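Local coordinates for protein valine-pyruvate aminotransferase (Salmonella typhimurium, PDB 3G7Q) that probably catalyses the pyridoxal 5'-phosphate-dependent transfer of the amino group of L-valine to pyruvate, giving 3-methyl-2-oxobutanoate and L-alanine in alanine biosynthesis, at residues T56-S61 with G283-A288; A64-A67 with G73-G76; L251-S256 with C291-R296; D49-L54 with P287-E292; A85-E90 with N297-L302. All blocks are in the same frame, centred on the assembly; numbering follows the deposited sequence. Where two conformers were deposited one is given.

Contact 1: T56-S61 with G283-A288; sequences TDMVES and GGMGPA
Met58, a selenomethionine near the C-terminal end of helix 45-61, meets Ala288 and Met285 on the first turn of helix 285-295 through a single atom, its terminal methyl. Its CB leaves the backbone toward the other helix. CG lies anti to the carbonyl carbon, and the chain runs on extended through CG to SE (chi2 178°), which spans the gap between the segments, whose nearest CA atoms, those of Met58 and Ala288, are 8.9 Å apart. CB, CG and SE make no close contact with 283-288 and carry the methyl across. A bend at chi3 (68°) then turns CE onto the second helix, where Met58 CE sits 3.5 Å from Ala288 CB and 3.7 Å from Ala288 C. The same methyl meets a second one, with Met58 CE and Met285 CE 4.0 Å apart. Met285, also a selenomethionine, sets out alongside rather than straight across, and bends at chi2 and chi3 bring its methyl round. Ala67 of helix 63-69 lies against both Met285 and Ala288, and Leu68 of the second subunit packs on Met285, so the contact is buried beside the dimer interface. No hydrogen bond joins the two segments: the attraction is dispersion between methyl groups, with polarisable selenium behind two of them.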
# COMPACT_ATOMS: atom_id res chain seq x y z
N THR A 56 20.39 8.06 -12.33
CA THR A 56 21.24 9.23 -12.52
C THR A 56 20.61 10.17 -13.54
O THR A 56 20.51 11.39 -13.30
CB THR A 56 22.68 8.83 -12.91
OG1 THR A 56 23.27 8.10 -11.81
CG2 THR A 56 23.52 10.07 -13.25
N ASP A 57 20.15 9.63 -14.66
CA ASP A 57 19.51 10.46 -15.69
C ASP A 57 18.23 11.12 -15.20
O ASP A 57 17.97 12.29 -15.47
CB ASP A 57 19.15 9.64 -16.93
CG ASP A 57 20.37 9.10 -17.67
OD1 ASP A 57 21.49 9.60 -17.47
OD2 ASP A 57 20.18 8.17 -18.45
N MSE A 58 17.41 10.33 -14.50
CA MSE A 58 16.13 10.81 -13.98
C MSE A 58 16.28 11.88 -12.92
O MSE A 58 15.49 12.82 -12.90
CB MSE A 58 15.28 9.65 -13.47
CG MSE A 58 14.82 8.72 -14.57
SE MSE A 58 13.81 7.22 -13.87
CE MSE A 58 12.17 8.21 -13.21
N VAL A 59 17.27 11.76 -12.04
CA VAL A 59 17.49 12.79 -11.04
C VAL A 59 17.97 14.06 -11.73
O VAL A 59 17.47 15.16 -11.44
CB VAL A 59 18.47 12.36 -9.97
CG1 VAL A 59 18.77 13.53 -9.04
CG2 VAL A 59 17.90 11.19 -9.17
N GLU A 60 18.90 13.92 -12.67
CA GLU A 60 19.44 15.08 -13.40
C GLU A 60 18.40 15.80 -14.26
O GLU A 60 18.44 17.02 -14.39
CB GLU A 60 20.67 14.67 -14.25
CG GLU A 60 21.88 14.28 -13.38
CD GLU A 60 23.12 13.75 -14.15
OE1 GLU A 60 23.04 13.48 -15.38
OE2 GLU A 60 24.18 13.59 -13.49
N SER A 61 17.43 15.07 -14.80
CA SER A 61 16.39 15.70 -15.64
C SER A 61 15.22 16.28 -14.85
O SER A 61 14.34 16.91 -15.45
CB SER A 61 15.85 14.69 -16.63
OG SER A 61 15.13 13.66 -15.98
N GLY A 283 3.67 4.17 -4.93
CA GLY A 283 4.43 5.44 -4.82
C GLY A 283 4.81 5.89 -6.24
O GLY A 283 4.53 5.19 -7.21
N GLY A 284 5.45 7.03 -6.36
CA GLY A 284 5.77 7.59 -7.66
C GLY A 284 7.00 7.08 -8.39
O GLY A 284 7.03 7.14 -9.62
N MSE A 285 7.98 6.56 -7.68
CA MSE A 285 9.24 6.21 -8.31
C MSE A 285 9.12 5.00 -9.28
O MSE A 285 9.64 5.04 -10.39
CB MSE A 285 10.29 5.98 -7.23
CG MSE A 285 11.67 6.27 -7.69
SE MSE A 285 11.95 8.16 -8.15
CE MSE A 285 13.11 7.66 -9.32
N GLY A 286 8.39 3.97 -8.85
CA GLY A 286 8.14 2.77 -9.69
C GLY A 286 7.49 3.13 -11.01
O GLY A 286 8.05 2.84 -12.07
N PRO A 287 6.28 3.72 -10.96
CA PRO A 287 5.65 4.15 -12.20
C PRO A 287 6.52 5.04 -13.08
O PRO A 287 6.51 4.86 -14.31
CB PRO A 287 4.41 4.91 -11.72
CG PRO A 287 4.12 4.35 -10.37
CD PRO A 287 5.42 3.95 -9.79
N ALA A 288 7.29 5.96 -12.49
CA ALA A 288 8.14 6.85 -13.28
C ALA A 288 9.24 6.07 -13.98
O ALA A 288 9.53 6.29 -15.17
CB ALA A 288 8.72 8.00 -12.41

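Contact 2: A64-A67 with G73-G76; sequences AADA and GPQG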
# COMPACT_ATOMS: atom_id res chain seq x y z
N ALA A 64 12.97 12.43 -11.20
CA ALA A 64 12.90 11.75 -9.92
C ALA A 64 12.17 12.64 -8.93
O ALA A 64 11.27 12.19 -8.21
CB ALA A 64 14.29 11.41 -9.40
N ALA A 65 12.54 13.92 -8.90
CA ALA A 65 11.89 14.87 -8.02
C ALA A 65 10.41 14.99 -8.38
O ALA A 65 9.57 15.05 -7.48
CB ALA A 65 12.57 16.25 -8.07
N ASP A 66 10.08 15.01 -9.67
CA ASP A 66 8.67 15.10 -10.09
C ASP A 66 7.86 13.91 -9.56
O ASP A 66 6.72 14.06 -9.12
CB ASP A 66 8.54 15.12 -11.61
CG ASP A 66 8.95 16.42 -12.25
OD1 ASP A 66 9.12 17.45 -11.56
OD2 ASP A 66 9.08 16.41 -13.50
N ALA A 67 8.47 12.75 -9.60
CA ALA A 67 7.84 11.50 -9.16
C ALA A 67 7.53 11.51 -7.65
O ALA A 67 6.50 11.01 -7.21
CB ALA A 67 8.75 10.34 -9.49
N GLY A 73 2.32 12.91 -10.81
CA GLY A 73 3.17 13.71 -11.69
C GLY A 73 3.10 13.38 -13.17
O GLY A 73 2.28 12.55 -13.57
N PRO A 74 3.96 14.03 -13.99
CA PRO A 74 4.03 13.80 -15.45
C PRO A 74 4.32 12.35 -15.84
O PRO A 74 4.05 11.97 -16.98
CB PRO A 74 5.21 14.69 -15.89
CG PRO A 74 5.31 15.72 -14.84
CD PRO A 74 4.93 15.05 -13.56
N GLN A 75 4.93 11.59 -14.95
CA GLN A 75 5.17 10.16 -15.18
C GLN A 75 4.49 9.38 -14.06
O GLN A 75 4.99 8.32 -13.63
CB GLN A 75 6.65 9.86 -15.23
CG GLN A 75 7.36 10.52 -16.37
CD GLN A 75 8.81 10.11 -16.42
OE1 GLN A 75 9.52 10.21 -15.42
NE2 GLN A 75 9.27 9.63 -17.59
N GLY A 76 3.34 9.90 -13.62
CA GLY A 76 2.58 9.31 -12.54
C GLY A 76 1.68 8.20 -13.03
O GLY A 76 1.80 7.77 -14.19
O HOH W 1 3.98 10.89 -9.27
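Asp66 and Pro74 meet with their side chains crossing at about a right angle, the carboxylate arm of the helix residue passing over the CG-CD side of the pyrrolidine ring. Two pairs of atoms define the crossing: Asp66 CB is 4.1 Å from Pro74 CD, and Asp66 OD2 is likewise 4.1 Å from Pro74 CG. The carboxylate thus passes beside ring methylenes, a loose van der Waals contact at the protein surface. It is directed there by chi1 of -74°, which puts CG of Asp66 anti to its carbonyl carbon. Behind this pair the backbones approach less closely, Gly73 CA lying 4.4 Å from Asp66 O. A water supplies the polar link: it accepts from Gly73 N at 3.0 Å and lies 3.3 Å from Ala67 O, toward which it can donate. Gly73 O in turn accepts from Gly76 N at 2.9 Å, closing the turn through Pro74 and Gln75. Gln75 reaches inward from this turn, its NE2 bonding Glu292 of helix 285-295. The arrangement is a short connection between two consecutive helices, 63-69 and 77-92, in which the loop folds back beside the first, with water between the backbones, and Gly76 serves as N-cap of the second.

Contact 3: L251-S256 with C291-R296; sequences LGLPGS and CEMIKR
The loop between strands 242-247 and 259-262 of the large mixed sheet, which includes a type I beta turn from Leu253 to Ser256, packs on helix 285-295 within the class I aminotransferase fold. The contact itself is made by Leu251 and Leu253 on the loop and Met293, a selenomethionine, on the helix. Leu251 and Met293 reach toward each other tip to tip: Leu251 CD2 is 3.5 Å from Met293 CE and 3.6 Å from Met293 SE, so one leucine methyl rests against both the selenium and the methyl beyond it. Met293 runs straight as far as SE and then turns at chi3 (-71°), which swings CE back beside the leucines. Leu253 touches the same methyl more distantly, through CD1. Leu248 and, on helix 45-61, Tyr50 and Phe51 also pack against these residues, making the contact part of a buried apolar core; Cys69 of the second subunit packs on Leu253.

The turn is held by Leu253 O, which accepts from both Ser256 N and Ser256 OG; the hydroxyl lies in the carbonyl plane, with a C=O...donor angle of 151°. Beside Met293 in sequence, Glu292 is gripped side-on by Arg296, just past the helix end. Glu292 OE2 lies near the guanidinium plane (about 10° out of it) and receives both nitrogens: Arg296 NE is 2.8 Å from Glu292 OE2, on its anti lone pair, whereas Arg296 NH2, 3.2 Å from Glu292 OE2, meets it from above the carboxylate plane.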
# COMPACT_ATOMS: atom_id res chain seq x y z
N LEU A 251 11.53 -7.46 -11.60
CA LEU A 251 12.46 -6.86 -12.54
C LEU A 251 13.76 -6.50 -11.82
O LEU A 251 14.74 -6.13 -12.46
CB LEU A 251 11.87 -5.57 -13.14
CG LEU A 251 12.54 -5.01 -14.39
CD1 LEU A 251 12.17 -5.86 -15.58
CD2 LEU A 251 12.14 -3.56 -14.65
N GLY A 252 13.77 -6.59 -10.49
CA GLY A 252 14.92 -6.23 -9.67
C GLY A 252 14.70 -4.92 -8.92
O GLY A 252 15.66 -4.25 -8.54
N LEU A 253 13.44 -4.57 -8.70
CA LEU A 253 13.05 -3.35 -8.00
C LEU A 253 12.13 -3.69 -6.83
O LEU A 253 11.04 -3.12 -6.72
CB LEU A 253 12.38 -2.38 -8.97
CG LEU A 253 13.25 -1.86 -10.13
CD1 LEU A 253 12.44 -1.09 -11.17
CD2 LEU A 253 14.44 -0.99 -9.57
N PRO A 254 12.58 -4.59 -5.95
CA PRO A 254 11.71 -5.02 -4.85
C PRO A 254 11.38 -3.90 -3.87
O PRO A 254 10.44 -4.04 -3.10
CB PRO A 254 12.53 -6.13 -4.18
CG PRO A 254 13.94 -5.75 -4.45
CD PRO A 254 13.89 -5.26 -5.86
N GLY A 255 12.15 -2.81 -3.93
CA GLY A 255 11.90 -1.61 -3.14
C GLY A 255 10.91 -0.64 -3.75
O GLY A 255 10.54 0.34 -3.12
N SER A 256 10.51 -0.86 -5.01
CA SER A 256 9.45 -0.03 -5.59
C SER A 256 8.17 -0.76 -5.22
O SER A 256 8.18 -1.91 -4.82
CB SER A 256 9.53 0.04 -7.10
OG SER A 256 9.10 -1.21 -7.63
N CYS A 291 7.69 4.12 -16.85
CA CYS A 291 7.41 5.00 -17.98
C CYS A 291 8.67 5.23 -18.81
O CYS A 291 8.66 5.16 -20.04
CB CYS A 291 6.87 6.36 -17.55
SG CYS A 291 5.16 6.43 -17.12
N GLU A 292 9.77 5.49 -18.11
CA GLU A 292 11.04 5.76 -18.74
C GLU A 292 11.57 4.53 -19.47
O GLU A 292 12.03 4.65 -20.61
CB GLU A 292 12.04 6.25 -17.70
CG GLU A 292 13.24 6.96 -18.22
CD GLU A 292 12.90 8.22 -19.04
OE1 GLU A 292 11.88 8.91 -18.81
OE2 GLU A 292 13.67 8.46 -19.98
N MSE A 293 11.49 3.36 -18.83
CA MSE A 293 11.96 2.13 -19.48
C MSE A 293 11.14 1.82 -20.73
O MSE A 293 11.70 1.37 -21.74
CB MSE A 293 11.94 0.94 -18.51
CG MSE A 293 13.00 1.06 -17.43
SE MSE A 293 13.07 -0.50 -16.30
CE MSE A 293 11.44 -0.19 -15.40
N ILE A 294 9.83 2.06 -20.67
CA ILE A 294 8.96 1.81 -21.84
C ILE A 294 9.30 2.79 -22.96
O ILE A 294 9.45 2.39 -24.12
CB ILE A 294 7.48 1.91 -21.46
CG1 ILE A 294 7.10 0.72 -20.58
CG2 ILE A 294 6.60 1.95 -22.72
CD1 ILE A 294 5.77 0.87 -19.87
N LYS A 295 9.46 4.06 -22.61
CA LYS A 295 9.84 5.11 -23.58
C LYS A 295 11.17 4.82 -24.27
O LYS A 295 11.32 5.05 -25.46
CB LYS A 295 9.94 6.44 -22.85
CG LYS A 295 10.33 7.63 -23.69
CD LYS A 295 10.38 8.91 -22.84
N ARG A 296 12.13 4.28 -23.51
CA ARG A 296 13.44 3.96 -24.05
C ARG A 296 13.49 2.59 -24.73
O ARG A 296 14.56 2.19 -25.22
CB ARG A 296 14.48 3.99 -22.94
CG ARG A 296 14.63 5.34 -22.27
CD ARG A 296 15.62 5.29 -21.16
NE ARG A 296 15.73 6.61 -20.54
CZ ARG A 296 16.79 7.05 -19.87
NH1 ARG A 296 17.89 6.31 -19.73
NH2 ARG A 296 16.76 8.27 -19.35

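Contact 4: D49-L54 with P287-E292; sequences DYFQTL and PAMMCE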
# COMPACT_ATOMS: atom_id res chain seq x y z
N ASP A 49 23.67 -1.90 -12.80
CA ASP A 49 24.31 -0.85 -13.58
C ASP A 49 23.27 -0.05 -14.37
O ASP A 49 23.31 1.18 -14.41
CB ASP A 49 25.34 -1.43 -14.57
CG ASP A 49 26.56 -2.04 -13.88
OD1 ASP A 49 26.79 -1.81 -12.67
OD2 ASP A 49 27.30 -2.77 -14.58
N TYR A 50 22.34 -0.77 -15.01
CA TYR A 50 21.27 -0.13 -15.76
C TYR A 50 20.45 0.80 -14.86
O TYR A 50 20.24 1.95 -15.21
CB TYR A 50 20.33 -1.17 -16.38
CG TYR A 50 19.19 -0.50 -17.10
CD1 TYR A 50 19.32 -0.08 -18.43
CD2 TYR A 50 17.98 -0.26 -16.45
CE1 TYR A 50 18.28 0.56 -19.08
CE2 TYR A 50 16.95 0.39 -17.08
CZ TYR A 50 17.09 0.79 -18.39
OH TYR A 50 16.04 1.42 -19.00
N PHE A 51 19.99 0.30 -13.72
CA PHE A 51 19.19 1.15 -12.81
C PHE A 51 19.97 2.34 -12.28
O PHE A 51 19.40 3.44 -12.10
CB PHE A 51 18.62 0.35 -11.66
CG PHE A 51 17.61 -0.72 -12.08
CD1 PHE A 51 16.54 -0.42 -12.92
CD2 PHE A 51 17.67 -1.99 -11.55
CE1 PHE A 51 15.61 -1.40 -13.27
CE2 PHE A 51 16.73 -2.98 -11.92
CZ PHE A 51 15.71 -2.67 -12.79
N GLN A 52 21.26 2.16 -11.99
CA GLN A 52 22.07 3.27 -11.51
C GLN A 52 22.15 4.38 -12.56
O GLN A 52 22.03 5.58 -12.24
CB GLN A 52 23.46 2.79 -11.10
CG GLN A 52 24.40 3.89 -10.65
CD GLN A 52 23.90 4.67 -9.43
OE1 GLN A 52 23.25 4.10 -8.54
NE2 GLN A 52 24.26 5.92 -9.35
N THR A 53 22.34 4.00 -13.82
CA THR A 53 22.41 4.98 -14.89
C THR A 53 21.04 5.64 -15.11
O THR A 53 20.95 6.84 -15.31
CB THR A 53 22.91 4.33 -16.20
OG1 THR A 53 24.19 3.76 -15.95
CG2 THR A 53 23.01 5.36 -17.33
N LEU A 54 19.99 4.84 -15.09
CA LEU A 54 18.65 5.37 -15.27
C LEU A 54 18.32 6.39 -14.17
O LEU A 54 17.80 7.48 -14.44
CB LEU A 54 17.64 4.25 -15.25
CG LEU A 54 16.19 4.65 -15.48
CD1 LEU A 54 16.00 5.30 -16.88
CD2 LEU A 54 15.29 3.43 -15.28
N PRO A 287 6.28 3.72 -10.96
CA PRO A 287 5.65 4.15 -12.20
C PRO A 287 6.52 5.04 -13.08
O PRO A 287 6.51 4.86 -14.31
CB PRO A 287 4.41 4.91 -11.72
CG PRO A 287 4.12 4.35 -10.37
CD PRO A 287 5.42 3.95 -9.79
N ALA A 288 7.29 5.96 -12.49
CA ALA A 288 8.14 6.85 -13.28
C ALA A 288 9.24 6.07 -13.98
O ALA A 288 9.53 6.29 -15.17
CB ALA A 288 8.72 8.00 -12.41
N MSE A 289 9.86 5.14 -13.26
CA MSE A 289 10.90 4.31 -13.84
C MSE A 289 10.35 3.45 -14.96
O MSE A 289 10.99 3.29 -16.00
CB MSE A 289 11.56 3.43 -12.78
CG MSE A 289 12.39 4.27 -11.81
SE MSE A 289 13.09 3.17 -10.41
CE MSE A 289 14.64 2.35 -11.33
N MSE A 290 9.16 2.88 -14.76
CA MSE A 290 8.52 2.08 -15.82
C MSE A 290 8.23 2.92 -17.05
O MSE A 290 8.47 2.48 -18.17
CB MSE A 290 7.21 1.48 -15.34
CG MSE A 290 7.36 0.33 -14.41
SE MSE A 290 5.66 -0.64 -14.31
CE MSE A 290 5.49 -0.94 -15.82
N CYS A 291 7.69 4.12 -16.85
CA CYS A 291 7.41 5.00 -17.98
C CYS A 291 8.67 5.23 -18.81
O CYS A 291 8.66 5.16 -20.04
CB CYS A 291 6.87 6.36 -17.55
SG CYS A 291 5.16 6.43 -17.12
N GLU A 292 9.77 5.49 -18.11
CA GLU A 292 11.04 5.76 -18.74
C GLU A 292 11.57 4.53 -19.47
O GLU A 292 12.03 4.65 -20.61
CB GLU A 292 12.04 6.25 -17.70
CG GLU A 292 13.24 6.96 -18.22
CD GLU A 292 12.90 8.22 -19.04
OE1 GLU A 292 11.88 8.91 -18.81
OE2 GLU A 292 13.67 8.46 -19.98
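The ring of Phe51 is approached obliquely by the methyl of Met289, a selenomethionine, with Phe51 CD1 3.7 Å from Met289 CE; at the edge of the neighbouring Tyr50 ring, in its plane, lies the same Phe51 CD1. The side chains of Phe51 and Met289 cross at about a right angle. Met289 sets out beside the other helix, extends through chi2, and then bends at chi3 (80°), which brings CE against both Phe51 and Leu54. Met289 CE is 4.1 Å from Leu54 CD2. The second branch of Leu54 works one helical turn further along: Leu54 CD1 lies 3.5 Å from Glu292 CG, against the aliphatic part of the glutamate. With CG of Leu54 anti to its backbone N (chi1 -178°), the two methyls fork over the two partners. The short helical segments cross steeply, at 100° with axes 12.0 Å apart, a gap filled by these long side chains. Leu68 and Cys69 of the second subunit also pack on Met289 and Phe51, respectively. Glu292 thus offers its methylenes to leucine while its buried carboxylate is satisfied by Arg296, Lys63 and Gln75; these partners would be expected to stabilise its ionised form.

Contact 5: A85-E90 with N297-L302; sequences AVLLRE and NDLLRL
Leu87, in the second half of helix 77-92, faces the start of helix 299-325 across a gap in which the closest CA atoms of the two segments, those of Leu87 and Asn297, are 9.5 Å apart. Between these segments the contact is made by leucines. Leu87 points toward the other segment with CG anti to its backbone N (chi1 177°), and this extends both methyls toward Leu299 and Leu300. Its CD2 meets Leu299 CD2 at 4.0 Å, the two side chains crossing at about a right angle. Leu87 and Leu300 instead slide past each other in opposite directions: Leu87 CD1 is 3.9 Å from Leu300 CD1, and Leu87 CD2 is 4.1 Å from the same Leu300 CD1, so that one methyl of Leu300 rests against both branches of Leu87.

Residues 297-302 hold the break between two consecutive helices. Asn297 ends helix 285-295 in a Schellman motif, with positive phi (57°) and two bonds back into the last turn, and Asp298 leads into helix 299-325, whose first turn carries Leu299 and Leu300. The chain changes direction at this break, and the two leucines follow directly on it, facing helix 77-92.

Away from the leucines, Arg301 turns back to Asp298, forming a salt bridge in which Arg301 NH2 is 3.1 Å from Asp298 OD1. The oxygen lies in the guanidinium plane, but the nitrogen stands well above the carboxylate plane, 71° out of it. The other carboxylate oxygen, Asp298 OD2, is bonded to the hydroxyl of Tyr50 on helix 45-61.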
# COMPACT_ATOMS: atom_id res chain seq x y z
N ALA A 85 -0.77 0.62 -21.62
CA ALA A 85 -1.78 0.32 -22.63
C ALA A 85 -1.13 0.25 -24.02
O ALA A 85 -1.31 -0.74 -24.74
CB ALA A 85 -2.93 1.34 -22.60
N VAL A 86 -0.38 1.29 -24.38
CA VAL A 86 0.30 1.31 -25.68
C VAL A 86 1.26 0.14 -25.82
O VAL A 86 1.28 -0.53 -26.86
CB VAL A 86 1.03 2.67 -25.93
CG1 VAL A 86 1.85 2.62 -27.19
CG2 VAL A 86 0.00 3.80 -26.02
N LEU A 87 2.02 -0.17 -24.77
CA LEU A 87 2.94 -1.29 -24.79
C LEU A 87 2.25 -2.61 -25.10
O LEU A 87 2.71 -3.38 -25.98
CB LEU A 87 3.65 -1.44 -23.45
CG LEU A 87 4.60 -2.62 -23.26
CD1 LEU A 87 5.81 -2.43 -24.16
CD2 LEU A 87 5.01 -2.78 -21.80
N LEU A 88 1.16 -2.89 -24.38
CA LEU A 88 0.46 -4.17 -24.55
C LEU A 88 -0.28 -4.24 -25.88
O LEU A 88 -0.30 -5.30 -26.54
CB LEU A 88 -0.47 -4.45 -23.37
CG LEU A 88 0.24 -4.67 -22.02
CD1 LEU A 88 -0.81 -4.77 -20.90
CD2 LEU A 88 1.21 -5.89 -21.99
N ARG A 89 -0.86 -3.13 -26.29
CA ARG A 89 -1.50 -3.04 -27.59
C ARG A 89 -0.51 -3.31 -28.73
O ARG A 89 -0.78 -4.14 -29.62
CB ARG A 89 -2.10 -1.66 -27.81
CG ARG A 89 -3.31 -1.33 -26.98
CD ARG A 89 -3.66 0.14 -27.08
NE ARG A 89 -4.36 0.46 -28.31
CZ ARG A 89 -5.64 0.19 -28.54
NH1 ARG A 89 -6.39 -0.45 -27.64
NH2 ARG A 89 -6.19 0.53 -29.70
N GLU A 90 0.64 -2.65 -28.71
CA GLU A 90 1.58 -2.76 -29.84
C GLU A 90 2.48 -3.98 -29.83
O GLU A 90 2.90 -4.43 -30.90
CB GLU A 90 2.44 -1.49 -29.99
CG GLU A 90 1.67 -0.29 -30.52
CD GLU A 90 1.06 -0.54 -31.90
OE1 GLU A 90 1.79 -0.97 -32.83
OE2 GLU A 90 -0.16 -0.30 -32.04
N ASN A 297 12.37 1.88 -24.77
CA ASN A 297 12.27 0.55 -25.37
C ASN A 297 13.26 -0.42 -24.71
O ASN A 297 13.89 -1.22 -25.39
CB ASN A 297 12.47 0.62 -26.90
CG ASN A 297 11.96 -0.62 -27.61
OD1 ASN A 297 10.86 -1.11 -27.33
ND2 ASN A 297 12.75 -1.13 -28.55
N ASP A 298 13.37 -0.32 -23.39
CA ASP A 298 14.27 -1.17 -22.62
C ASP A 298 13.56 -2.26 -21.82
O ASP A 298 14.20 -3.23 -21.43
CB ASP A 298 15.05 -0.33 -21.61
CG ASP A 298 16.06 0.58 -22.26
OD1 ASP A 298 16.54 0.24 -23.36
OD2 ASP A 298 16.39 1.61 -21.63
N LEU A 299 12.27 -2.10 -21.55
CA LEU A 299 11.60 -3.02 -20.62
C LEU A 299 11.57 -4.47 -21.13
O LEU A 299 12.01 -5.40 -20.44
CB LEU A 299 10.21 -2.49 -20.27
CG LEU A 299 9.37 -3.27 -19.26
CD1 LEU A 299 10.13 -3.40 -17.93
CD2 LEU A 299 7.98 -2.60 -19.10
N LEU A 300 11.08 -4.67 -22.35
CA LEU A 300 11.07 -6.00 -22.93
C LEU A 300 12.48 -6.51 -23.23
O LEU A 300 12.79 -7.68 -22.99
CB LEU A 300 10.18 -6.02 -24.20
CG LEU A 300 8.66 -6.16 -23.97
CD1 LEU A 300 8.14 -5.24 -22.90
CD2 LEU A 300 7.85 -5.98 -25.27
N ARG A 301 13.35 -5.64 -23.76
CA ARG A 301 14.72 -6.04 -24.10
C ARG A 301 15.48 -6.60 -22.89
O ARG A 301 16.18 -7.63 -22.97
CB ARG A 301 15.49 -4.82 -24.64
CG ARG A 301 16.96 -5.08 -24.98
CD ARG A 301 17.67 -3.85 -25.56
NE ARG A 301 17.82 -2.76 -24.59
CZ ARG A 301 18.79 -2.71 -23.67
NH1 ARG A 301 19.69 -3.67 -23.57
NH2 ARG A 301 18.86 -1.68 -22.84
N LEU A 302 15.36 -5.90 -21.78
CA LEU A 302 16.09 -6.30 -20.58
C LEU A 302 15.52 -7.60 -20.04
O LEU A 302 16.28 -8.48 -19.63
CB LEU A 302 16.04 -5.20 -19.53
CG LEU A 302 16.88 -3.95 -19.85
CD1 LEU A 302 16.60 -2.90 -18.76
CD2 LEU A 302 18.39 -4.28 -20.00

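From the N terminus, helix 45-61 supplies the first segments of contacts 4 and 1, both of which close long loops on helix 285-295 and share Pro287 and Ala288. Contact 2 is a short local closure, from helix 63-69 to the loop before helix 77-92, lying within both of those loops. Helix 77-92 then opens contact 5, which closes past helix 285-295 at the start of helix 299-325 and therefore crosses contacts 1 and 4. Contact 3, from 251-256 to 291-296, sits inside contact 5 and crosses contact 1. Helix 285-295 is shared by contacts 1, 3 and 4, and the Asp57-Arg296 salt bridge ties contact 1 to contact 3. Contacts 1 to 4 touch the second subunit, whereas contact 5 does not.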